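Local coordinates for protein putative metallopeptidase (Corynebacterium diphtheriae, PDB 3QOC) that is a putative metallopeptidase, probably a metal-dependent aminopeptidase of the creatinase/prolidase family, represented here by its N-terminal domain alone, at residues Arg9-Leu17 against His36-Thr44; Gly95-Tyr105 against Asp121-Ile131. All blocks are in the same frame, centred on the assembly; numbering follows the deposited sequence.

How the contacts relate
Both contacts belong to the creatinase/prolidase N-terminal domain, the part of the protein that precedes the peptidase domain, and they follow one another along the chain. Contact 1 crosses helix 9-19 with helix 34-41; R14, L17 and L40 from this pair rest on the mixed six-stranded sheet through I52, L50 and V31. Contact 2 lies within that sheet, joining strand 97-102 to the edge strand 122-127. Their centres are about 18 Å apart, yet they meet at H36, whose ND1 lies 2.5 Å from OE2 of E102, a probable hydrogen bond. I131 also packs on H36 and L40, so the chain's modelled end returns to the helix of contact 1.

Contact 1: Arg9-Leu17 against His36-Thr44; sequences RFLQRRRAL and HIRYLSGFT. With SO4 (sulfate ion), chain F.
The extended side chain of R13 lies across the face of Y39, its guanidinium stacked on the ring with centres 4.1 Å apart and planes only 4° from parallel, a cation-pi pair. R13 CD adds a CH-pi contact to the same face. From the edge of that guanidinium, NH1 gives a bond of 3.0 Å to Y39 O, landing on a lone pair, so stack and bond together fix its rotation. R14 takes the next carbonyl: bent at chi3 (-63°), it brings NH1 to L40 O at 2.8 Å, in the carbonyl plane, while a water accepts from NH1. R14 also has a salt bridge to D76. F10 sets its ring against the helix end, between G42 CA, 3.9 Å from the ring centroid, and R9 CG on the opposite face. G42 has the positive phi that ends the helix. Deeper in, L17 CD2 meets L40 CD1 at 3.7 Å. At one end of the contact R9, R13 and R38 gather round a sulfate, probably from the crystallisation liquor, R38 NH1 reaching its O4 at 2.7 Å. The N-to-C directions of the two helical segments are 113° apart, and arginine side chains of one helix bonding to the last carbonyls of another characterise this helix-helix junction.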
# COMPACT_ATOMS: atom_id res chain seq x y z
N ARG A 9 -4.34 -9.58 -13.92
CA ARG A 9 -3.14 -9.95 -13.21
C ARG A 9 -2.81 -9.08 -11.95
O ARG A 9 -2.18 -9.57 -11.03
CB ARG A 9 -1.98 -9.91 -14.16
CG ARG A 9 -1.63 -8.51 -14.81
CD ARG A 9 -0.50 -8.73 -15.84
NE ARG A 9 0.00 -7.57 -16.51
CZ ARG A 9 -0.61 -6.95 -17.52
NH1 ARG A 9 -1.77 -7.38 -17.96
NH2 ARG A 9 -0.05 -5.89 -18.11
N PHE A 10 -3.21 -7.82 -11.92
CA PHE A 10 -2.88 -6.98 -10.80
C PHE A 10 -3.75 -7.43 -9.63
O PHE A 10 -3.24 -7.50 -8.51
CB PHE A 10 -3.07 -5.49 -11.16
CG PHE A 10 -2.25 -5.07 -12.38
CD1 PHE A 10 -0.88 -4.87 -12.26
CD2 PHE A 10 -2.86 -4.92 -13.65
CE1 PHE A 10 -0.11 -4.52 -13.37
CE2 PHE A 10 -2.11 -4.56 -14.76
CZ PHE A 10 -0.70 -4.36 -14.62
N LEU A 11 -5.02 -7.77 -9.88
CA LEU A 11 -5.91 -8.31 -8.82
C LEU A 11 -5.33 -9.62 -8.31
O LEU A 11 -5.20 -9.82 -7.08
CB LEU A 11 -7.37 -8.46 -9.31
CG LEU A 11 -8.42 -8.86 -8.23
CD1 LEU A 11 -8.38 -7.96 -7.04
CD2 LEU A 11 -9.82 -8.84 -8.72
N GLN A 12 -4.84 -10.45 -9.21
CA GLN A 12 -4.16 -11.72 -8.80
C GLN A 12 -2.89 -11.56 -7.95
O GLN A 12 -2.62 -12.32 -7.02
CB GLN A 12 -3.92 -12.64 -10.04
CG GLN A 12 -5.28 -13.09 -10.74
CD GLN A 12 -5.10 -13.91 -12.03
OE1 GLN A 12 -4.13 -13.74 -12.78
NE2 GLN A 12 -6.07 -14.79 -12.30
N ARG A 13 -2.08 -10.55 -8.26
CA ARG A 13 -0.88 -10.32 -7.50
C ARG A 13 -1.23 -9.81 -6.11
O ARG A 13 -0.54 -10.08 -5.15
CB ARG A 13 -0.06 -9.27 -8.27
CG ARG A 13 0.60 -9.94 -9.50
CD ARG A 13 0.90 -8.92 -10.58
NE ARG A 13 1.56 -9.51 -11.74
CZ ARG A 13 2.08 -8.82 -12.72
NH1 ARG A 13 2.10 -7.48 -12.68
NH2 ARG A 13 2.65 -9.45 -13.73
N ARG A 14 -2.23 -8.98 -6.04
CA ARG A 14 -2.70 -8.45 -4.75
C ARG A 14 -3.21 -9.58 -3.89
O ARG A 14 -2.81 -9.68 -2.75
CB ARG A 14 -3.75 -7.36 -4.93
CG ARG A 14 -3.15 -6.10 -5.56
CD ARG A 14 -3.99 -4.87 -5.39
NE ARG A 14 -5.29 -4.89 -6.01
CZ ARG A 14 -5.53 -4.71 -7.31
NH1 ARG A 14 -4.56 -4.49 -8.20
NH2 ARG A 14 -6.75 -4.70 -7.73
N ARG A 15 -4.07 -10.44 -4.47
CA ARG A 15 -4.61 -11.61 -3.80
C ARG A 15 -3.44 -12.49 -3.27
O ARG A 15 -3.43 -12.79 -2.10
CB ARG A 15 -5.58 -12.39 -4.74
CG ARG A 15 -5.90 -13.78 -4.22
CD ARG A 15 -7.29 -14.43 -4.60
NE ARG A 15 -8.14 -13.63 -5.50
CZ ARG A 15 -8.14 -13.70 -6.83
NH1 ARG A 15 -7.33 -14.54 -7.49
NH2 ARG A 15 -8.96 -12.90 -7.52
N ALA A 16 -2.40 -12.76 -4.07
CA ALA A 16 -1.28 -13.54 -3.57
C ALA A 16 -0.56 -12.85 -2.38
O ALA A 16 -0.22 -13.51 -1.42
CB ALA A 16 -0.26 -13.84 -4.70
N LEU A 17 -0.36 -11.53 -2.43
CA LEU A 17 0.26 -10.81 -1.33
C LEU A 17 -0.65 -10.87 -0.10
O LEU A 17 -0.17 -11.07 1.00
CB LEU A 17 0.55 -9.35 -1.71
CG LEU A 17 1.16 -8.43 -0.64
CD1 LEU A 17 2.42 -9.09 -0.08
CD2 LEU A 17 1.52 -7.03 -1.25
N HIS A 36 7.33 -2.11 -7.02
CA HIS A 36 6.36 -2.98 -6.31
C HIS A 36 4.96 -2.47 -6.47
O HIS A 36 4.05 -3.25 -6.83
CB HIS A 36 6.72 -3.21 -4.85
CG HIS A 36 8.02 -3.92 -4.67
ND1 HIS A 36 8.67 -3.99 -3.45
CD2 HIS A 36 8.82 -4.57 -5.56
CE1 HIS A 36 9.81 -4.62 -3.60
NE2 HIS A 36 9.93 -5.00 -4.87
N ILE A 37 4.76 -1.16 -6.36
CA ILE A 37 3.38 -0.59 -6.52
C ILE A 37 2.89 -0.84 -7.96
O ILE A 37 1.70 -1.15 -8.24
CB ILE A 37 3.38 0.87 -6.15
CG1 ILE A 37 3.62 1.06 -4.64
CG2 ILE A 37 2.18 1.52 -6.68
CD1 ILE A 37 4.05 2.45 -4.22
N ARG A 38 3.81 -0.69 -8.92
CA ARG A 38 3.47 -0.88 -10.32
C ARG A 38 3.07 -2.32 -10.61
O ARG A 38 2.09 -2.59 -11.31
CB ARG A 38 4.65 -0.47 -11.22
CG ARG A 38 4.24 0.01 -12.60
CD ARG A 38 4.00 -1.15 -13.54
NE ARG A 38 4.91 -2.26 -13.29
CZ ARG A 38 4.73 -3.50 -13.74
NH1 ARG A 38 3.67 -3.79 -14.48
NH2 ARG A 38 5.61 -4.45 -13.46
N TYR A 39 3.84 -3.25 -10.06
CA TYR A 39 3.61 -4.67 -10.23
C TYR A 39 2.21 -5.01 -9.65
O TYR A 39 1.44 -5.78 -10.26
CB TYR A 39 4.76 -5.41 -9.50
CG TYR A 39 4.63 -6.91 -9.48
CD1 TYR A 39 5.11 -7.69 -10.53
CD2 TYR A 39 4.01 -7.54 -8.43
CE1 TYR A 39 4.97 -9.08 -10.50
CE2 TYR A 39 3.88 -8.99 -8.37
CZ TYR A 39 4.35 -9.72 -9.41
OH TYR A 39 4.19 -11.06 -9.38
N LEU A 40 1.89 -4.44 -8.49
CA LEU A 40 0.62 -4.75 -7.81
C LEU A 40 -0.59 -3.97 -8.28
O LEU A 40 -1.75 -4.40 -8.06
CB LEU A 40 0.77 -4.54 -6.33
CG LEU A 40 1.72 -5.45 -5.58
CD1 LEU A 40 2.00 -4.86 -4.20
CD2 LEU A 40 1.17 -6.89 -5.49
N SER A 41 -0.38 -2.84 -8.98
CA SER A 41 -1.54 -2.00 -9.36
C SER A 41 -1.62 -1.60 -10.80
O SER A 41 -2.71 -1.39 -11.30
CB SER A 41 -1.52 -0.70 -8.54
OG SER A 41 -0.42 0.09 -8.96
N GLY A 42 -0.50 -1.49 -11.50
CA GLY A 42 -0.57 -0.97 -12.89
C GLY A 42 -0.21 0.53 -12.97
O GLY A 42 -0.05 1.09 -14.08
N PHE A 43 -0.04 1.19 -11.80
CA PHE A 43 0.25 2.64 -11.80
C PHE A 43 1.71 2.80 -12.13
O PHE A 43 2.53 2.20 -11.46
CB PHE A 43 -0.03 3.26 -10.46
CG PHE A 43 0.36 4.70 -10.36
CD1 PHE A 43 -0.24 5.66 -11.14
CD2 PHE A 43 1.40 5.08 -9.50
CE1 PHE A 43 0.09 7.02 -11.02
CE2 PHE A 43 1.78 6.45 -9.39
CZ PHE A 43 1.13 7.42 -10.15
N THR A 44 2.01 3.56 -13.19
CA THR A 44 3.38 3.78 -13.66
C THR A 44 4.00 5.15 -13.25
O THR A 44 5.05 5.48 -13.70
CB THR A 44 3.45 3.71 -15.19
OG1 THR A 44 2.63 4.73 -15.77
CG2 THR A 44 2.94 2.34 -15.71
S SO4 F . 3.65 -6.62 -16.22
O1 SO4 F . 3.40 -8.04 -16.25
O2 SO4 F . 4.89 -6.66 -15.49
O3 SO4 F . 3.79 -6.08 -17.56
O4 SO4 F . 2.50 -5.95 -15.64
O HOH W 1 -5.21 -2.84 -10.48

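Contact 2: Gly95-Tyr105 against Asp121-Ile131; sequences GPKRVGFEADY and DVELIPVTGAI
F101 lays its ring over P126, one strand across in the parallel strand pair of a beta-alpha-beta unit connected by helix 108-117. P126 CA sits 3.9 Å from the ring centroid, 24° off the normal, and A103 CB touches P126 CB from the strand's end. What turns the ring over its neighbour is chi1 of 65°, which places CG between backbone N and carbonyl carbon. V99 shares this face of the sheet, its CG2 meeting V122 CG1 at 3.7 Å, and L124 turns to helix 108-117, touching L114. On the other face R98 and E123 run side by side, pointing the same way; NH1 and OE1 are 3.4 Å apart, a long salt bridge with guanidinium and carboxylate planes 78° apart. I125 CD1 lies over one face of that guanidinium, whose NE is bonded to R25 O. G100 fits beside V127 there: CG2 of V127 lies 3.8 Å from its CA. Alternating backbone bonds, from K97 N to D121 O through A103 N to V127 O, hold the strands in register. Beyond them a water bridges D104 N, V127 O and G129 O, and D104 OD2 takes the N-H of G129 at 2.8 Å, from above the carboxylate plane.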
# COMPACT_ATOMS: atom_id res chain seq x y z
N GLY A 95 -7.25 1.84 14.41
CA GLY A 95 -6.70 0.63 15.03
C GLY A 95 -7.75 -0.31 15.55
O GLY A 95 -8.93 0.01 15.53
N PRO A 96 -7.35 -1.48 16.05
CA PRO A 96 -6.04 -1.99 16.11
C PRO A 96 -5.67 -2.69 14.80
O PRO A 96 -6.54 -3.32 14.18
CB PRO A 96 -6.10 -2.98 17.28
CG PRO A 96 -7.51 -3.21 17.58
CD PRO A 96 -8.33 -2.41 16.64
N LYS A 97 -4.41 -2.59 14.40
CA LYS A 97 -3.96 -3.11 13.09
C LYS A 97 -2.45 -3.21 13.17
O LYS A 97 -1.79 -2.28 13.66
CB LYS A 97 -4.39 -2.16 11.95
CG LYS A 97 -4.66 -2.77 10.50
CD LYS A 97 -6.14 -3.19 10.27
CE LYS A 97 -6.72 -2.80 8.84
NZ LYS A 97 -6.80 -3.88 7.69
N ARG A 98 -1.91 -4.34 12.70
CA ARG A 98 -0.51 -4.50 12.44
C ARG A 98 -0.27 -4.28 10.98
O ARG A 98 -0.83 -4.98 10.10
CB ARG A 98 -0.04 -5.89 12.86
CG ARG A 98 -0.25 -6.13 14.38
CD ARG A 98 -0.07 -7.59 14.84
NE ARG A 98 1.21 -8.18 14.37
CZ ARG A 98 2.39 -8.18 15.02
NH1 ARG A 98 2.56 -7.64 16.25
NH2 ARG A 98 3.45 -8.76 14.39
N VAL A 99 0.54 -3.25 10.70
CA VAL A 99 0.79 -2.80 9.33
C VAL A 99 2.26 -3.04 9.01
O VAL A 99 3.12 -2.44 9.66
CB VAL A 99 0.48 -1.35 9.16
CG1 VAL A 99 0.81 -0.91 7.70
CG2 VAL A 99 -0.96 -1.13 9.44
N GLY A 100 2.53 -3.94 8.09
CA GLY A 100 3.89 -4.21 7.62
C GLY A 100 4.41 -3.09 6.72
O GLY A 100 3.61 -2.42 6.10
N PHE A 101 5.74 -2.92 6.64
CA PHE A 101 6.36 -1.99 5.73
C PHE A 101 7.61 -2.57 5.14
O PHE A 101 8.17 -3.50 5.67
CB PHE A 101 6.64 -0.60 6.40
CG PHE A 101 7.63 -0.64 7.49
CD1 PHE A 101 8.97 -0.37 7.24
CD2 PHE A 101 7.23 -0.87 8.80
CE1 PHE A 101 9.91 -0.43 8.26
CE2 PHE A 101 8.15 -0.88 9.81
CZ PHE A 101 9.51 -0.67 9.54
N GLU A 102 8.05 -2.04 4.02
CA GLU A 102 9.15 -2.65 3.34
C GLU A 102 10.48 -2.15 3.97
O GLU A 102 11.06 -1.11 3.60
CB GLU A 102 9.07 -2.31 1.86
CG GLU A 102 7.84 -2.79 1.22
CD GLU A 102 7.81 -2.41 -0.26
OE1 GLU A 102 7.39 -1.27 -0.60
OE2 GLU A 102 8.24 -3.25 -1.09
N ALA A 103 10.97 -2.90 4.91
CA ALA A 103 12.07 -2.40 5.76
C ALA A 103 13.39 -2.38 4.96
O ALA A 103 14.30 -1.65 5.27
CB ALA A 103 12.21 -3.28 7.05
N ASP A 104 13.44 -3.17 3.90
CA ASP A 104 14.59 -3.16 3.04
C ASP A 104 14.65 -1.94 2.13
O ASP A 104 15.68 -1.73 1.47
CB ASP A 104 14.55 -4.41 2.12
CG ASP A 104 14.81 -5.71 2.84
OD1 ASP A 104 15.21 -5.67 4.05
OD2 ASP A 104 14.61 -6.77 2.19
N TYR A 105 13.54 -1.18 2.03
CA TYR A 105 13.47 -0.08 1.11
C TYR A 105 13.24 1.25 1.76
O TYR A 105 13.63 2.29 1.22
CB TYR A 105 12.40 -0.31 0.03
CG TYR A 105 12.64 -1.54 -0.80
CD1 TYR A 105 13.28 -1.47 -2.02
CD2 TYR A 105 12.29 -2.80 -0.34
CE1 TYR A 105 13.52 -2.62 -2.79
CE2 TYR A 105 12.49 -3.91 -1.08
CZ TYR A 105 13.10 -3.81 -2.32
OH TYR A 105 13.35 -4.95 -3.03
N ASP A 121 -3.26 2.62 18.25
CA ASP A 121 -3.24 1.15 18.18
C ASP A 121 -2.84 0.56 16.83
O ASP A 121 -3.13 -0.61 16.53
CB ASP A 121 -4.61 0.57 18.62
CG ASP A 121 -4.85 0.79 20.12
OD1 ASP A 121 -3.95 0.37 20.89
OD2 ASP A 121 -5.91 1.39 20.49
N VAL A 122 -2.21 1.37 16.01
CA VAL A 122 -1.61 0.87 14.76
C VAL A 122 -0.14 0.62 14.94
O VAL A 122 0.60 1.54 15.13
CB VAL A 122 -1.80 1.86 13.60
CG1 VAL A 122 -1.22 1.33 12.24
CG2 VAL A 122 -3.34 2.21 13.42
N GLU A 123 0.31 -0.61 14.83
CA GLU A 123 1.71 -0.93 14.97
C GLU A 123 2.36 -1.17 13.59
O GLU A 123 1.83 -1.94 12.79
CB GLU A 123 1.79 -2.17 15.84
CG GLU A 123 3.21 -2.62 16.18
CD GLU A 123 3.30 -3.79 17.20
OE1 GLU A 123 2.27 -4.48 17.52
OE2 GLU A 123 4.45 -3.97 17.69
N LEU A 124 3.49 -0.50 13.31
CA LEU A 124 4.30 -0.73 12.11
C LEU A 124 5.26 -1.85 12.32
O LEU A 124 5.98 -1.84 13.30
CB LEU A 124 5.09 0.51 11.73
CG LEU A 124 4.26 1.56 10.94
CD1 LEU A 124 2.84 1.72 11.34
CD2 LEU A 124 4.93 2.94 11.06
N ILE A 125 5.30 -2.82 11.40
CA ILE A 125 6.11 -4.00 11.49
C ILE A 125 7.11 -4.11 10.33
O ILE A 125 6.70 -4.20 9.16
CB ILE A 125 5.20 -5.27 11.37
CG1 ILE A 125 4.03 -5.26 12.40
CG2 ILE A 125 6.03 -6.52 11.50
CD1 ILE A 125 4.52 -5.15 13.83
N PRO A 126 8.42 -4.20 10.63
CA PRO A 126 9.41 -4.35 9.56
C PRO A 126 9.32 -5.68 8.86
O PRO A 126 9.49 -6.71 9.49
CB PRO A 126 10.77 -4.22 10.29
CG PRO A 126 10.45 -4.53 11.77
CD PRO A 126 9.04 -4.03 11.97
N VAL A 127 9.06 -5.67 7.57
CA VAL A 127 9.00 -6.90 6.81
C VAL A 127 10.11 -6.82 5.79
O VAL A 127 10.21 -5.81 5.10
CB VAL A 127 7.65 -6.99 6.09
CG1 VAL A 127 7.57 -8.22 5.21
CG2 VAL A 127 6.51 -6.94 7.11
N THR A 128 10.96 -7.84 5.74
CA THR A 128 12.06 -7.93 4.76
C THR A 128 11.65 -8.71 3.47
O THR A 128 10.70 -9.47 3.47
CB THR A 128 13.31 -8.60 5.38
OG1 THR A 128 13.02 -9.96 5.68
CG2 THR A 128 13.75 -7.89 6.67
N GLY A 129 12.42 -8.53 2.40
CA GLY A 129 12.15 -9.16 1.11
C GLY A 129 11.48 -8.21 0.08
O GLY A 129 11.01 -7.12 0.42
N ALA A 130 11.44 -8.64 -1.18
CA ALA A 130 10.72 -7.94 -2.25
C ALA A 130 9.24 -8.44 -2.28
O ALA A 130 8.92 -9.34 -3.03
CB ALA A 130 11.46 -8.19 -3.63
N ILE A 131 8.39 -7.87 -1.40
CA ILE A 131 7.01 -8.34 -1.16
C ILE A 131 6.79 -9.86 -1.47
O ILE A 131 6.46 -10.26 -2.62
CB ILE A 131 5.99 -7.45 -1.94
CG1 ILE A 131 6.49 -7.22 -3.37
CG2 ILE A 131 5.77 -6.05 -1.25
CD1 ILE A 131 5.40 -6.82 -4.40
O HOH W 2 -5.54 3.32 16.22
O HOH W 3 11.51 -5.26 2.50